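Local coordinates for protein CS1 fimbrial subunit A (Escherichia coli, PDB 4HJI) that is the pilin subunit of CS1 fimbriae, the surface filaments by which the bacterium colonizes the epithelium of specific host organs, at residues V90-A95 with G148-I153. Sequence-based numbering, arbitrary orientation.
Sequences VSVNFA and GLVSII
Val92 and Val150 meet through branches set by their first torsions: in Val92, CG1 lies anti to the backbone N (chi1 -176°), which leaves CG2 beside that nitrogen and facing the other strand, while in Val150 it is CG1, anti to its own nitrogen (chi1 164°), that reaches across. The two methyls touch tip to tip, Val92 CG2 lying 4.1 Å from Val150 CG1. The second branch of Val150 is used as well, for its CG2 sits 4.2 Å from Val90 CG1, and the forked side chain thus spans two valines placed two residues apart on strand 87-94. At this level the backbones stay well separated, 8.3 Å between the CA atoms of Val92 and Val150, a spacing bridged by side chains. The case illustrates how the layers of a pilin's immunoglobulin-like beta sandwich close on one another. Around the valines, Leu127 and Ile129 of strand 119-131, Leu78 and Pro76 of strand 68-80, and Val169 of strand 163-173 add to the core. All three touching residues are buried and entirely aliphatic, and their methyls meet at ordinary van der Waals range, which implies cohesion by dispersion and exclusion of water, without directional bonds between the two segments.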
loop_
_atom_site.group_PDB
_atom_site.type_symbol
_atom_site.label_atom_id
_atom_site.label_comp_id
_atom_site.label_asym_id
_atom_site.label_seq_id
_atom_site.Cartn_x
_atom_site.Cartn_y
_atom_site.Cartn_z
ATOM N N VAL A 90 -1.521 -10.203 3.452
ATOM C CA VAL A 90 -0.880 -9.228 2.568
ATOM C C VAL A 90 0.044 -8.359 3.396
ATOM O O VAL A 90 -0.328 -7.936 4.502
ATOM C CB VAL A 90 -1.925 -8.321 1.875
ATOM C CG1 VAL A 90 -1.267 -7.161 1.114
ATOM C CG2 VAL A 90 -2.790 -9.131 0.916
ATOM N N SER A 91 1.249 -8.134 2.864
ATOM C CA SER A 91 2.232 -7.219 3.414
ATOM C C SER A 91 2.348 -6.013 2.499
ATOM O O SER A 91 2.218 -6.138 1.275
ATOM C CB SER A 91 3.589 -7.932 3.528
ATOM O OG SER A 91 3.544 -8.930 4.535
ATOM N N VAL A 92 2.556 -4.838 3.088
ATOM C CA VAL A 92 2.722 -3.607 2.345
ATOM C C VAL A 92 3.956 -2.876 2.824
ATOM O O VAL A 92 4.168 -2.742 4.035
ATOM C CB VAL A 92 1.492 -2.682 2.508
ATOM C CG1 VAL A 92 1.655 -1.455 1.642
ATOM C CG2 VAL A 92 0.224 -3.446 2.202
ATOM N N ASN A 93 4.814 -2.500 1.878
ATOM C CA ASN A 93 6.039 -1.765 2.195
ATOM C C ASN A 93 5.934 -0.390 1.558
ATOM O O ASN A 93 5.401 -0.254 0.462
ATOM C CB ASN A 93 7.311 -2.439 1.633
ATOM C CG ASN A 93 7.680 -3.741 2.313
ATOM O OD1 ASN A 93 6.865 -4.404 2.943
ATOM N ND2 ASN A 93 8.946 -4.103 2.204
ATOM N N PHE A 94 6.439 0.619 2.249
ATOM C CA PHE A 94 6.477 1.971 1.720
ATOM C C PHE A 94 7.812 2.594 2.054
ATOM O O PHE A 94 8.267 2.517 3.196
ATOM C CB PHE A 94 5.345 2.845 2.292
ATOM C CG PHE A 94 5.388 4.254 1.790
ATOM C CD1 PHE A 94 5.669 5.309 2.627
ATOM C CD2 PHE A 94 5.143 4.522 0.443
ATOM C CE1 PHE A 94 5.718 6.612 2.147
ATOM C CE2 PHE A 94 5.208 5.813 -0.046
ATOM C CZ PHE A 94 5.493 6.862 0.796
ATOM N N ALA A 95 8.451 3.195 1.052
ATOM C CA ALA A 95 9.743 3.840 1.266
ATOM C C ALA A 95 10.724 2.895 1.945
ATOM O O ALA A 95 11.523 3.326 2.779
ATOM C CB ALA A 95 9.554 5.102 2.106
ATOM N N GLY A 148 -9.487 -8.441 -1.381
ATOM C CA GLY A 148 -9.379 -7.698 -0.130
ATOM C C GLY A 148 -9.068 -6.245 -0.391
ATOM O O GLY A 148 -8.864 -5.852 -1.528
ATOM N N LEU A 149 -9.068 -5.456 0.670
ATOM C CA LEU A 149 -8.709 -4.040 0.601
ATOM C C LEU A 149 -7.382 -3.768 1.291
ATOM O O LEU A 149 -7.094 -4.304 2.368
ATOM C CB LEU A 149 -9.784 -3.192 1.276
ATOM C CG LEU A 149 -11.209 -3.334 0.776
ATOM C CD1 LEU A 149 -12.139 -2.485 1.627
ATOM C CD2 LEU A 149 -11.338 -2.937 -0.676
ATOM N N VAL A 150 -6.597 -2.898 0.678
ATOM C CA VAL A 150 -5.443 -2.298 1.321
ATOM C C VAL A 150 -5.809 -0.838 1.567
ATOM O O VAL A 150 -6.154 -0.105 0.609
ATOM C CB VAL A 150 -4.211 -2.414 0.417
ATOM C CG1 VAL A 150 -3.108 -1.478 0.880
ATOM C CG2 VAL A 150 -3.774 -3.868 0.353
ATOM N N SER A 151 -5.770 -0.426 2.839
ATOM C CA SER A 151 -6.221 0.909 3.235
ATOM C C SER A 151 -5.081 1.617 3.928
ATOM O O SER A 151 -4.684 1.232 5.042
ATOM C CB SER A 151 -7.429 0.790 4.152
ATOM O OG SER A 151 -7.837 2.043 4.713
ATOM N N ILE A 152 -4.535 2.619 3.259
ATOM C CA ILE A 152 -3.316 3.302 3.696
ATOM C C ILE A 152 -3.749 4.660 4.222
ATOM O O ILE A 152 -4.550 5.390 3.602
ATOM C CB ILE A 152 -2.303 3.458 2.553
ATOM C CG1 ILE A 152 -1.822 2.083 2.064
ATOM C CG2 ILE A 152 -1.089 4.272 2.984
ATOM C CD1 ILE A 152 -1.273 2.096 0.655
ATOM N N ILE A 153 -3.240 5.000 5.390
ATOM C CA ILE A 153 -3.538 6.263 6.024
ATOM C C ILE A 153 -2.248 7.045 6.138
ATOM O O ILE A 153 -1.230 6.503 6.624
ATOM C CB ILE A 153 -4.126 6.089 7.435
ATOM C CG1 ILE A 153 -5.438 5.310 7.377
ATOM C CG2 ILE A 153 -4.350 7.448 8.069
ATOM C CD1 ILE A 153 -5.856 4.727 8.695
#